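Local coordinates for protein tyrosine--tRNA ligase (Aeropyrum pernix, PDB 2CYA) that probably attaches tyrosine to its cognate tRNA, first activating the amino acid with ATP to Tyr-AMP and then transferring it to the acceptor end, at residues A[5-8]-A[9-12]; A[58-61]-A[62-66]; A[124-127]-A[128-132]; A[257-260]-A[261-264]; A[265-268]-A[269-272]. All coordinates share one frame; numbering follows the deposited sequence.

Contact 1: A[5-8]-A[9-12]; sequences DVEE and RFNR
Asp5 and Arg9 meet one turn apart on the N-terminal alpha-helix, their side chains slanting past each other. A carboxylate oxygen of Asp5, OD1, lies 3.6 Å from the CD methylene of Arg9, with carboxylate and guanidinium planes 77° apart. OD1 of Asp5 is 4.9 Å from NE of Arg9, too far for a salt bridge. A bend at chi3 (76°) turns the guanidinium of Arg9 away from the aspartate, and its NE bonds instead to the carbonyl of Ala65, at the end of another helix. Cut back to an alanine here, the side chain would probably no longer give the Ala65 carbonyl its donor, and Leu30 and Ile36 would lose their cover. Arginine is apt because its length carries the guanidinium to Ala65 while its methylenes pack on Leu30 and Ile36. Two residues further along, Glu7 and Asn11 also pass obliquely, carboxylate and amide planes 64° apart; OE2 of Glu7 is 3.6 Å from ND2 of Asn11. Phe10, the buried residue, packs on Leu26 and Leu30 of helix 23-32 and has Lys27 in a cation-pi contact. Its backbone is tied to the previous turn by the bond from Phe10 N to Val6 O, 2.8 Å.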
loop_
_atom_site.group_PDB
_atom_site.type_symbol
_atom_site.label_atom_id
_atom_site.label_comp_id
_atom_site.label_asym_id
_atom_site.label_seq_id
_atom_site.Cartn_x
_atom_site.Cartn_y
_atom_site.Cartn_z
ATOM N N ASP A 5 37.292 21.151 2.859
ATOM C CA ASP A 5 36.885 20.446 4.077
ATOM C C ASP A 5 35.942 19.369 3.557
ATOM O O ASP A 5 35.750 18.306 4.163
ATOM C CB ASP A 5 36.137 21.388 5.024
ATOM C CG ASP A 5 35.845 20.747 6.368
ATOM O OD1 ASP A 5 35.002 19.824 6.425
ATOM O OD2 ASP A 5 36.468 21.163 7.370
ATOM N N VAL A 6 35.372 19.679 2.398
ATOM C CA VAL A 6 34.465 18.795 1.698
ATOM C C VAL A 6 35.233 17.549 1.247
ATOM O O VAL A 6 34.694 16.436 1.246
ATOM C CB VAL A 6 33.882 19.515 0.461
ATOM C CG1 VAL A 6 33.217 18.520 -0.472
ATOM C CG2 VAL A 6 32.893 20.587 0.911
ATOM N N GLU A 7 36.500 17.743 0.882
ATOM C CA GLU A 7 37.321 16.642 0.407
ATOM C C GLU A 7 37.535 15.509 1.416
ATOM O O GLU A 7 37.441 14.348 1.054
ATOM C CB GLU A 7 38.664 17.163 -0.083
ATOM C CG GLU A 7 39.272 16.279 -1.154
ATOM C CD GLU A 7 38.246 15.874 -2.212
ATOM O OE1 GLU A 7 37.492 16.754 -2.691
ATOM O OE2 GLU A 7 38.195 14.674 -2.568
ATOM N N GLU A 8 37.810 15.834 2.672
ATOM C CA GLU A 8 38.014 14.787 3.665
ATOM C C GLU A 8 36.710 14.077 3.994
ATOM O O GLU A 8 36.681 12.849 4.082
ATOM C CB GLU A 8 38.630 15.346 4.952
ATOM C CG GLU A 8 40.074 15.803 4.796
ATOM C CD GLU A 8 40.750 16.079 6.128
ATOM O OE1 GLU A 8 41.014 15.109 6.874
ATOM O OE2 GLU A 8 41.009 17.263 6.432
ATOM N N ARG A 9 35.640 14.845 4.189
ATOM C CA ARG A 9 34.337 14.258 4.494
ATOM C C ARG A 9 33.951 13.350 3.351
ATOM O O ARG A 9 33.508 12.222 3.568
ATOM C CB ARG A 9 33.266 15.332 4.660
ATOM C CG ARG A 9 33.470 16.218 5.851
ATOM C CD ARG A 9 32.442 17.313 5.872
ATOM N NE ARG A 9 31.138 16.835 6.319
ATOM C CZ ARG A 9 30.037 17.578 6.302
ATOM N NH1 ARG A 9 30.089 18.826 5.850
ATOM N NH2 ARG A 9 28.893 17.090 6.765
ATOM N N PHE A 10 34.148 13.834 2.130
ATOM C CA PHE A 10 33.807 13.046 0.969
ATOM C C PHE A 10 34.570 11.725 0.905
ATOM O O PHE A 10 33.950 10.665 0.760
ATOM C CB PHE A 10 34.048 13.823 -0.320
ATOM C CG PHE A 10 33.737 13.030 -1.566
ATOM C CD1 PHE A 10 32.445 12.966 -2.064
ATOM C CD2 PHE A 10 34.738 12.316 -2.218
ATOM C CE1 PHE A 10 32.146 12.200 -3.194
ATOM C CE2 PHE A 10 34.459 11.545 -3.344
ATOM C CZ PHE A 10 33.158 11.485 -3.836
ATOM N N ASN A 11 35.902 11.770 1.011
ATOM C CA ASN A 11 36.687 10.526 0.934
ATOM C C ASN A 11 36.333 9.569 2.063
ATOM O O ASN A 11 36.416 8.359 1.904
ATOM C CB ASN A 11 38.189 10.799 0.970
ATOM C CG ASN A 11 38.681 11.532 -0.260
ATOM O OD1 ASN A 11 38.284 11.229 -1.386
ATOM N ND2 ASN A 11 39.569 12.492 -0.050
ATOM N N ARG A 12 35.955 10.119 3.202
ATOM C CA ARG A 12 35.577 9.303 4.339
ATOM C C ARG A 12 34.252 8.585 4.028
ATOM O O ARG A 12 34.082 7.416 4.354
ATOM C CB ARG A 12 35.420 10.186 5.575
ATOM C CG ARG A 12 34.490 9.617 6.636
ATOM C CD ARG A 12 35.182 9.554 7.970
ATOM N NE ARG A 12 36.307 8.622 7.915
ATOM C CZ ARG A 12 37.298 8.597 8.800
ATOM N NH1 ARG A 12 37.306 9.458 9.811
ATOM N NH2 ARG A 12 38.277 7.707 8.677
#

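Contact 2: A[58-61]-A[62-66]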
loop_
_atom_site.group_PDB
_atom_site.type_symbol
_atom_site.label_atom_id
_atom_site.label_comp_id
_atom_site.label_asym_id
_atom_site.label_seq_id
_atom_site.Cartn_x
_atom_site.Cartn_y
_atom_site.Cartn_z
ATOM N N LYS A 58 30.313 1.504 7.348
ATOM C CA LYS A 58 29.976 2.664 6.545
ATOM C C LYS A 58 29.107 3.605 7.383
ATOM O O LYS A 58 29.233 4.824 7.283
ATOM C CB LYS A 58 29.275 2.233 5.256
ATOM C CG LYS A 58 29.101 3.325 4.210
ATOM C CD LYS A 58 30.361 4.195 4.009
ATOM C CE LYS A 58 31.589 3.385 3.611
ATOM N NZ LYS A 58 32.771 4.299 3.458
ATOM N N VAL A 59 28.239 3.046 8.226
ATOM C CA VAL A 59 27.414 3.880 9.091
ATOM C C VAL A 59 28.390 4.676 9.954
ATOM O O VAL A 59 28.252 5.889 10.125
ATOM C CB VAL A 59 26.489 3.034 9.997
ATOM C CG1 VAL A 59 25.762 3.939 10.990
ATOM C CG2 VAL A 59 25.471 2.276 9.129
ATOM N N LYS A 60 29.390 3.985 10.489
ATOM C CA LYS A 60 30.406 4.648 11.310
ATOM C C LYS A 60 31.049 5.795 10.529
ATOM O O LYS A 60 31.198 6.884 11.071
ATOM C CB LYS A 60 31.495 3.663 11.748
ATOM C CG LYS A 60 32.616 4.345 12.546
ATOM C CD LYS A 60 33.529 3.330 13.240
ATOM C CE LYS A 60 34.687 4.036 13.961
ATOM N NZ LYS A 60 35.314 3.196 15.031
ATOM N N ASP A 61 31.417 5.563 9.263
ATOM C CA ASP A 61 32.027 6.617 8.447
ATOM C C ASP A 61 31.096 7.836 8.270
ATOM O O ASP A 61 31.524 8.978 8.445
ATOM C CB ASP A 61 32.414 6.116 7.043
ATOM C CG ASP A 61 33.580 5.123 7.049
ATOM O OD1 ASP A 61 34.239 4.983 8.088
ATOM O OD2 ASP A 61 33.840 4.483 6.000
ATOM N N LEU A 62 29.835 7.602 7.900
ATOM C CA LEU A 62 28.893 8.709 7.711
ATOM C C LEU A 62 28.727 9.532 8.973
ATOM O O LEU A 62 28.721 10.762 8.917
ATOM C CB LEU A 62 27.526 8.203 7.238
ATOM C CG LEU A 62 27.389 8.218 5.718
ATOM C CD1 LEU A 62 28.426 7.288 5.098
ATOM C CD2 LEU A 62 25.990 7.785 5.322
ATOM N N VAL A 63 28.601 8.859 10.112
ATOM C CA VAL A 63 28.457 9.565 11.384
ATOM C C VAL A 63 29.684 10.449 11.674
ATOM O O VAL A 63 29.541 11.584 12.121
ATOM C CB VAL A 63 28.294 8.572 12.564
ATOM C CG1 VAL A 63 28.458 9.306 13.907
ATOM C CG2 VAL A 63 26.927 7.901 12.494
ATOM N N GLU A 64 30.883 9.929 11.425
ATOM C CA GLU A 64 32.101 10.701 11.694
ATOM C C GLU A 64 32.272 11.799 10.660
ATOM O O GLU A 64 33.049 12.729 10.858
ATOM C CB GLU A 64 33.341 9.781 11.731
ATOM C CG GLU A 64 33.235 8.667 12.790
ATOM C CD GLU A 64 34.461 7.750 12.867
ATOM O OE1 GLU A 64 35.139 7.515 11.833
ATOM O OE2 GLU A 64 34.729 7.242 13.975
ATOM N N ALA A 65 31.531 11.704 9.565
ATOM C CA ALA A 65 31.597 12.719 8.520
ATOM C C ALA A 65 30.534 13.805 8.744
ATOM O O ALA A 65 30.293 14.648 7.877
ATOM C CB ALA A 65 31.430 12.067 7.154
ATOM N N GLY A 66 29.902 13.792 9.914
ATOM C CA GLY A 66 28.910 14.810 10.202
ATOM C C GLY A 66 27.459 14.567 9.782
ATOM O O GLY A 66 26.618 15.428 10.023
#
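The last turns of helix 51-64, the crossover helix of a beta-alpha-beta unit between strands 37-42 and 68-73, end here in a Schellman motif. Gly66, at positive phi, is its C-prime residue: Gly66 N bonds to Val63 O at 3.1 Å, and Val67 N returns to Leu62 O. Glycine fits because a CB at these backbone angles would press on the preceding carbonyl oxygen. Along the inner side, CD of Lys58 rests 3.8 Å from CD1 of Leu62. Bends at chi2 and chi3 (44° and 58°) fold the lysine along the helix, and its buried ammonium bonds to the carbonyls of Ile13 and Arg15 and appears to pair with OD2 of Asp61, an oxygen whose place is less sure; OD1 of Asp61 makes a salt bridge to Arg15. Val59, Leu62 and Val63 supply the apolar surface against Phe69 of strand 68-73. On the outer side, the extended Lys60 crosses Glu64: its CE lies 3.2 Å from OE2 of Glu64, whereas NZ is 4.2 Å from OE2, beyond a salt bridge, and bonds to the carbonyl of Gly106. A leucine in its place would probably leave the Gly106 carbonyl without that donor and Glu64 without this nearby positive charge. The chemistry thus divides: a buried lysine is met by two carbonyls and probably by an acid, while the outer pair shares a longer-range, probably modest attraction.

Contact 3: A[124-127]-A[128-132]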
loop_
_atom_site.group_PDB
_atom_site.type_symbol
_atom_site.label_atom_id
_atom_site.label_comp_id
_atom_site.label_asym_id
_atom_site.label_seq_id
_atom_site.Cartn_x
_atom_site.Cartn_y
_atom_site.Cartn_z
ATOM N N LYS A 124 -0.359 8.159 9.756
ATOM C CA LYS A 124 -1.150 8.242 8.536
ATOM C C LYS A 124 -0.388 8.982 7.445
ATOM O O LYS A 124 -0.497 8.651 6.259
ATOM C CB LYS A 124 -2.489 8.933 8.817
ATOM C CG LYS A 124 -2.432 10.422 9.125
ATOM C CD LYS A 124 -3.843 10.926 9.482
ATOM C CE LYS A 124 -4.004 12.427 9.258
ATOM N NZ LYS A 124 -3.038 13.194 10.091
ATOM N N ASP A 125 0.402 9.976 7.834
ATOM C CA ASP A 125 1.165 10.721 6.838
ATOM C C ASP A 125 2.149 9.836 6.094
ATOM O O ASP A 125 2.445 10.083 4.934
ATOM C CB ASP A 125 1.898 11.893 7.484
ATOM C CG ASP A 125 0.942 12.982 7.940
ATOM O OD1 ASP A 125 -0.172 13.052 7.371
ATOM O OD2 ASP A 125 1.302 13.761 8.849
ATOM N N TYR A 126 2.652 8.799 6.755
ATOM C CA TYR A 126 3.564 7.904 6.080
ATOM C C TYR A 126 2.807 7.185 4.956
ATOM O O TYR A 126 3.280 7.142 3.810
ATOM C CB TYR A 126 4.133 6.874 7.049
ATOM C CG TYR A 126 4.895 5.782 6.355
ATOM C CD1 TYR A 126 6.179 6.007 5.839
ATOM C CD2 TYR A 126 4.351 4.507 6.244
ATOM C CE1 TYR A 126 6.897 4.973 5.241
ATOM C CE2 TYR A 126 5.049 3.475 5.645
ATOM C CZ TYR A 126 6.319 3.702 5.145
ATOM O OH TYR A 126 6.998 2.654 4.545
ATOM N N TRP A 127 1.636 6.626 5.279
ATOM C CA TRP A 127 0.848 5.922 4.261
ATOM C C TRP A 127 0.383 6.924 3.231
ATOM O O TRP A 127 0.256 6.606 2.060
ATOM C CB TRP A 127 -0.321 5.153 4.913
ATOM C CG TRP A 127 0.216 4.068 5.812
ATOM C CD1 TRP A 127 0.281 4.091 7.188
ATOM C CD2 TRP A 127 0.922 2.892 5.399
ATOM N NE1 TRP A 127 0.997 3.006 7.645
ATOM C CE2 TRP A 127 1.402 2.257 6.568
ATOM C CE3 TRP A 127 1.203 2.315 4.148
ATOM C CZ2 TRP A 127 2.151 1.068 6.527
ATOM C CZ3 TRP A 127 1.948 1.133 4.108
ATOM C CH2 TRP A 127 2.414 0.525 5.293
ATOM N N GLY A 128 0.168 8.159 3.664
ATOM C CA GLY A 128 -0.212 9.191 2.715
ATOM C C GLY A 128 0.869 9.314 1.640
ATOM O O GLY A 128 0.555 9.512 0.446
ATOM N N LEU A 129 2.140 9.184 2.053
ATOM C CA LEU A 129 3.289 9.261 1.125
ATOM C C LEU A 129 3.368 8.005 0.282
ATOM O O LEU A 129 3.706 8.055 -0.900
ATOM C CB LEU A 129 4.631 9.403 1.881
ATOM C CG LEU A 129 5.274 10.773 2.113
ATOM C CD1 LEU A 129 6.520 10.618 3.001
ATOM C CD2 LEU A 129 5.668 11.388 0.774
ATOM N N VAL A 130 3.104 6.856 0.885
ATOM C CA VAL A 130 3.135 5.636 0.099
ATOM C C VAL A 130 2.150 5.774 -1.074
ATOM O O VAL A 130 2.418 5.313 -2.188
ATOM C CB VAL A 130 2.772 4.418 0.956
ATOM C CG1 VAL A 130 2.486 3.231 0.071
ATOM C CG2 VAL A 130 3.938 4.103 1.903
ATOM N N ILE A 131 1.019 6.426 -0.830
ATOM C CA ILE A 131 0.040 6.608 -1.899
ATOM C C ILE A 131 0.486 7.646 -2.932
ATOM O O ILE A 131 0.373 7.427 -4.141
ATOM C CB ILE A 131 -1.329 7.010 -1.332
ATOM C CG1 ILE A 131 -1.910 5.827 -0.551
ATOM C CG2 ILE A 131 -2.268 7.396 -2.466
ATOM C CD1 ILE A 131 -3.247 6.114 0.052
ATOM N N ARG A 132 0.993 8.778 -2.469
ATOM C CA ARG A 132 1.453 9.788 -3.405
ATOM C C ARG A 132 2.589 9.231 -4.268
ATOM O O ARG A 132 2.675 9.512 -5.475
ATOM C CB ARG A 132 1.862 11.034 -2.635
ATOM C CG ARG A 132 0.638 11.781 -2.104
ATOM C CD ARG A 132 1.002 12.750 -1.027
ATOM N NE ARG A 132 2.215 13.465 -1.382
ATOM C CZ ARG A 132 3.037 14.005 -0.492
ATOM N NH1 ARG A 132 2.759 13.907 0.810
ATOM N NH2 ARG A 132 4.146 14.617 -0.900
#
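A chi1 of 170° swings the Tyr126 ring opposite its amide nitrogen and along the helix to meet Val130, while Trp127, whose CG stands anti to the carbonyl carbon (chi1 -64°), brings its indole alongside the same valine. The CG2 methyl of Val130 serves both. It sits over one face of the tyrosine ring in a CH-pi contact, 4.2 Å from the centroid of the Tyr126 ring and 23° off the ring normal, displaced toward the rim. Against the tryptophan it touches CE3 of Trp127 at 4.0 Å, those two side chains lying next to each other and pointing the same way. A branched valine works well because one compact methyl can meet two aromatic groups. The two rings also pack on each other: CD2 of Tyr126 stands 3.7 Å above the indole plane of Trp127, over its centre. Backbone bonds hold the turns together, the shortest from Gly128 N to Lys124 O at 2.7 Å; Val130 N bonds to Tyr126 O at 2.9 Å. The buried polar ends are satisfied outside the contact: Tyr126 OH bonds to Asp172, predicted to bind L-tyrosine, and to the carbonyl of Met168, so the tyrosine is probably a second-shell support for that acid. Trp127 NE1 bonds to the carbonyl of Ala121. Helix 124-135 thus leans on helix 161-175 through Met168, Ser171 and Tyr175, and meets the second subunit, where Trp127 stacks on Trp127 of that subunit.

Contact 4: A[257-260]-A[261-264]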
loop_
_atom_site.group_PDB
_atom_site.type_symbol
_atom_site.label_atom_id
_atom_site.label_comp_id
_atom_site.label_asym_id
_atom_site.label_seq_id
_atom_site.Cartn_x
_atom_site.Cartn_y
_atom_site.Cartn_z
ATOM N N ILE A 257 34.611 -20.819 11.915
ATOM C CA ILE A 257 35.219 -19.858 11.002
ATOM C C ILE A 257 36.402 -20.467 10.227
ATOM O O ILE A 257 36.566 -20.218 9.034
ATOM C CB ILE A 257 35.679 -18.587 11.767
ATOM C CG1 ILE A 257 34.455 -17.848 12.321
ATOM C CG2 ILE A 257 36.443 -17.649 10.842
ATOM C CD1 ILE A 257 34.806 -16.623 13.159
ATOM N N ARG A 258 37.243 -21.240 10.907
ATOM C CA ARG A 258 38.377 -21.884 10.248
ATOM C C ARG A 258 37.902 -22.869 9.170
ATOM O O ARG A 258 38.480 -22.938 8.078
ATOM C CB ARG A 258 39.227 -22.637 11.273
ATOM C CG ARG A 258 40.235 -21.767 11.989
ATOM C CD ARG A 258 40.934 -22.512 13.098
ATOM N NE ARG A 258 41.649 -21.560 13.946
ATOM C CZ ARG A 258 41.511 -21.470 15.265
ATOM N NH1 ARG A 258 42.204 -20.559 15.925
ATOM N NH2 ARG A 258 40.705 -22.297 15.922
ATOM N N ARG A 259 36.849 -23.623 9.485
ATOM C CA ARG A 259 36.306 -24.605 8.547
ATOM C C ARG A 259 35.702 -23.915 7.325
ATOM O O ARG A 259 36.072 -24.212 6.186
ATOM C CB ARG A 259 35.223 -25.460 9.218
ATOM C CG ARG A 259 34.584 -26.513 8.294
ATOM C CD ARG A 259 33.150 -26.791 8.727
ATOM N NE ARG A 259 33.070 -26.813 10.184
ATOM C CZ ARG A 259 32.133 -26.207 10.911
ATOM N NH1 ARG A 259 32.184 -26.301 12.234
ATOM N NH2 ARG A 259 31.158 -25.517 10.336
ATOM N N LYS A 260 34.777 -22.990 7.574
ATOM C CA LYS A 260 34.113 -22.267 6.495
ATOM C C LYS A 260 35.084 -21.537 5.584
ATOM O O LYS A 260 34.906 -21.533 4.371
ATOM C CB LYS A 260 33.088 -21.283 7.065
ATOM C CG LYS A 260 31.916 -21.961 7.754
ATOM C CD LYS A 260 30.924 -20.923 8.289
ATOM C CE LYS A 260 29.783 -21.569 9.049
ATOM N NZ LYS A 260 28.750 -20.536 9.369
ATOM N N ILE A 261 36.105 -20.910 6.151
ATOM C CA ILE A 261 37.073 -20.199 5.320
ATOM C C ILE A 261 37.976 -21.185 4.558
ATOM O O ILE A 261 38.278 -20.990 3.380
ATOM C CB ILE A 261 37.940 -19.256 6.177
ATOM C CG1 ILE A 261 37.053 -18.161 6.793
ATOM C CG2 ILE A 261 39.056 -18.664 5.335
ATOM C CD1 ILE A 261 36.269 -17.342 5.783
ATOM N N ARG A 262 38.397 -22.248 5.234
ATOM C CA ARG A 262 39.249 -23.262 4.616
ATOM C C ARG A 262 38.567 -23.853 3.368
ATOM O O ARG A 262 39.200 -24.048 2.342
ATOM C CB ARG A 262 39.558 -24.361 5.643
ATOM C CG ARG A 262 40.499 -25.466 5.166
ATOM C CD ARG A 262 40.933 -26.363 6.337
ATOM N NE ARG A 262 39.797 -27.016 6.983
ATOM C CZ ARG A 262 39.466 -26.873 8.265
ATOM N NH1 ARG A 262 40.183 -26.096 9.071
ATOM N NH2 ARG A 262 38.398 -27.505 8.741
ATOM N N LYS A 263 37.268 -24.104 3.461
ATOM C CA LYS A 263 36.498 -24.661 2.351
ATOM C C LYS A 263 36.021 -23.621 1.328
ATOM O O LYS A 263 35.418 -23.972 0.314
ATOM C CB LYS A 263 35.265 -25.383 2.898
ATOM C CG LYS A 263 35.557 -26.603 3.763
ATOM C CD LYS A 263 34.248 -27.209 4.253
ATOM C CE LYS A 263 34.461 -28.579 4.891
ATOM N NZ LYS A 263 33.175 -29.172 5.383
ATOM N N ALA A 264 36.282 -22.345 1.591
ATOM C CA ALA A 264 35.822 -21.267 0.712
ATOM C C ALA A 264 36.382 -21.210 -0.712
ATOM O O ALA A 264 37.546 -21.512 -0.953
ATOM C CB ALA A 264 36.056 -19.917 1.394
#
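Arg258 O takes the shortest sound backbone bond of the contact, from Arg262 N at 2.9 Å, and the guanidinium of Arg262 then folds back over the same peptide. The chain of Arg262 is bent at chi3 (60°), which lays one face of its guanidinium over the helix backbone: Arg259 CA stands 3.5 Å above that plane and Arg258 O 3.7 Å above it, both offset toward the rim. The carbonyl therefore faces the flat side of a cation, an approach that is probably favourable electrostatically, though not a hydrogen bond. NH2 of Arg262 also comes within 3.8 Å of CB of Arg259, the two guanidinium planes turned 72° apart. Lys263 lies alongside Arg259 and points the same way, its CE 4.0 Å from CG of Arg259, so that methylenes do the touching. The like charges here are probably moderated by acids: Arg259 makes salt bridges to Asp256 and Glu245, and Arg258 to Glu332. Lys260, though buried, is well supplied, NZ pairing with Asp252 and bonding to the carbonyls of Ala247 and Pro244. Its long straight chain suits a residue that must reach these partners from the helix. On the apolar side, CG2 of Ile257 meets CG1 of Ile261 at 4.1 Å, two isoleucines side by side that present a hydrocarbon surface to Ile335 and Ala331 of helix 323-346 and to Ile279 of helix 275-284. Apolar residues four apart form the buried stripe of an amphipathic helix, here in the last turns of helix 254-262.

Contact 5: A[265-268]-A[269-272]; sequences YCPA and KQVQ. With SO4 (sulfate ion), chain E.
Pro267 to Gln270 form a type II beta turn, with Lys269 at positive phi (55°) in its third position and Gln270 N bonded to Pro267 O at 3.1 Å, although the nitrogen is less surely placed. The proline and the glutamine face each other across the turn, their side chains crossing. CB of Pro267 lies 3.4 Å from CB of Gln270, and the amide oxygen OE1 reaches 3.2 Å from the same Pro267 CB. Extended throughout, with chi1 at -163°, Gln270 carries its amide past the pyrrolidine, where NE2 bonds to Gln272 O at 2.8 Å, nearly straight onto the carbonyl oxygen and 16° out of the amide plane. Glutamine answers two needs, since its methylenes cover the proline while its amide ties down the following backbone. CG of Pro267 also sits over one face of the Tyr265 ring, toward the rim. A sulfate, probably from the crystallisation liquor, accepts a bond from Val271 N to its O3 at 2.8 Å and a weak one from Gln272 N. This loop joins helix 254-262 to helix 275-284; Cys266 packs on helix 323-346, and Val271 on helix 309-317.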
loop_
_atom_site.group_PDB
_atom_site.type_symbol
_atom_site.label_atom_id
_atom_site.label_comp_id
_atom_site.label_asym_id
_atom_site.label_seq_id
_atom_site.Cartn_x
_atom_site.Cartn_y
_atom_site.Cartn_z
ATOM N N TYR A 265 35.534 -20.793 -1.647
ATOM C CA TYR A 265 35.940 -20.640 -3.039
ATOM C C TYR A 265 37.029 -19.573 -3.048
ATOM O O TYR A 265 36.821 -18.477 -2.538
ATOM C CB TYR A 265 34.749 -20.178 -3.873
ATOM C CG TYR A 265 35.038 -19.978 -5.343
ATOM C CD1 TYR A 265 35.490 -21.036 -6.140
ATOM C CD2 TYR A 265 34.814 -18.742 -5.951
ATOM C CE1 TYR A 265 35.702 -20.866 -7.506
ATOM C CE2 TYR A 265 35.021 -18.561 -7.311
ATOM C CZ TYR A 265 35.462 -19.624 -8.084
ATOM O OH TYR A 265 35.669 -19.439 -9.428
ATOM N N CYS A 266 38.188 -19.891 -3.620
ATOM C CA CYS A 266 39.302 -18.947 -3.654
ATOM C C CYS A 266 40.275 -19.256 -4.810
ATOM O O CYS A 266 41.404 -19.701 -4.592
ATOM C CB CYS A 266 40.030 -18.994 -2.304
ATOM S SG CYS A 266 41.337 -17.775 -2.095
ATOM N N PRO A 267 39.845 -19.000 -6.059
ATOM C CA PRO A 267 40.638 -19.237 -7.272
ATOM C C PRO A 267 42.004 -18.572 -7.228
ATOM O O PRO A 267 42.111 -17.388 -6.921
ATOM C CB PRO A 267 39.771 -18.644 -8.375
ATOM C CG PRO A 267 38.398 -18.780 -7.840
ATOM C CD PRO A 267 38.567 -18.356 -6.405
ATOM N N ALA A 268 43.045 -19.329 -7.551
ATOM C CA ALA A 268 44.400 -18.792 -7.545
ATOM C C ALA A 268 44.503 -17.575 -8.459
ATOM O O ALA A 268 43.898 -17.544 -9.527
ATOM C CB ALA A 268 45.381 -19.864 -7.993
ATOM N N LYS A 269 45.266 -16.575 -8.028
ATOM C CA LYS A 269 45.474 -15.350 -8.803
ATOM C C LYS A 269 44.196 -14.610 -9.225
ATOM O O LYS A 269 44.270 -13.527 -9.807
ATOM C CB LYS A 269 46.306 -15.659 -10.056
ATOM C CG LYS A 269 47.690 -16.248 -9.794
ATOM C CD LYS A 269 48.452 -16.463 -11.114
ATOM C CE LYS A 269 49.844 -17.059 -10.886
ATOM N NZ LYS A 269 50.613 -17.277 -12.161
ATOM N N GLN A 270 43.027 -15.179 -8.935
ATOM C CA GLN A 270 41.769 -14.545 -9.320
ATOM C C GLN A 270 41.248 -13.597 -8.244
ATOM O O GLN A 270 41.278 -13.918 -7.053
ATOM C CB GLN A 270 40.709 -15.607 -9.615
ATOM C CG GLN A 270 39.522 -15.078 -10.398
ATOM C CD GLN A 270 38.474 -16.140 -10.676
ATOM O OE1 GLN A 270 38.799 -17.268 -11.046
ATOM N NE2 GLN A 270 37.207 -15.778 -10.513
ATOM N N VAL A 271 40.764 -12.433 -8.670
ATOM C CA VAL A 271 40.234 -11.434 -7.750
ATOM C C VAL A 271 38.715 -11.327 -7.830
ATOM O O VAL A 271 38.040 -11.230 -6.807
ATOM C CB VAL A 271 40.849 -10.046 -8.023
ATOM C CG1 VAL A 271 40.171 -8.987 -7.157
ATOM C CG2 VAL A 271 42.338 -10.081 -7.724
ATOM N N GLN A 272 38.179 -11.364 -9.042
ATOM C CA GLN A 272 36.736 -11.262 -9.236
ATOM C C GLN A 272 35.984 -12.483 -8.711
ATOM O O GLN A 272 36.342 -13.618 -9.010
ATOM C CB GLN A 272 36.427 -11.065 -10.724
ATOM C CG GLN A 272 34.943 -10.934 -11.033
ATOM C CD GLN A 272 34.651 -9.818 -12.029
ATOM O OE1 GLN A 272 35.163 -9.821 -13.155
ATOM N NE2 GLN A 272 33.823 -8.855 -11.617
HETATM S S SO4 E . 40.269 -11.337 -12.199
HETATM O O1 SO4 E . 41.005 -10.991 -13.490
HETATM O O2 SO4 E . 39.228 -12.404 -12.543
HETATM O O3 SO4 E . 41.218 -11.934 -11.337
HETATM O O4 SO4 E . 39.511 -10.176 -11.887
#

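In the fold
Along the chain the five contacts follow in series, each within one short stretch. Contacts 1 and 2 touch, their centres 11 Å apart: helix 5-14 lies on the end of helix 51-64, the crossover helix of the mixed sheet's strands 37-42 and 68-73, so the N-terminal helix is fastened to the catalytic core's fold. Contact 3, on helix 124-135, lies about 29 Å from contact 2 between centres and faces the second subunit. Contacts 4 and 5 adjoin in sequence, centres 15 Å apart, on the other side of the chain's centre from contact 3, about 47 Å from it. The dimer interface thus lies across the subunit from the end of helix 254-262 and the loop after it.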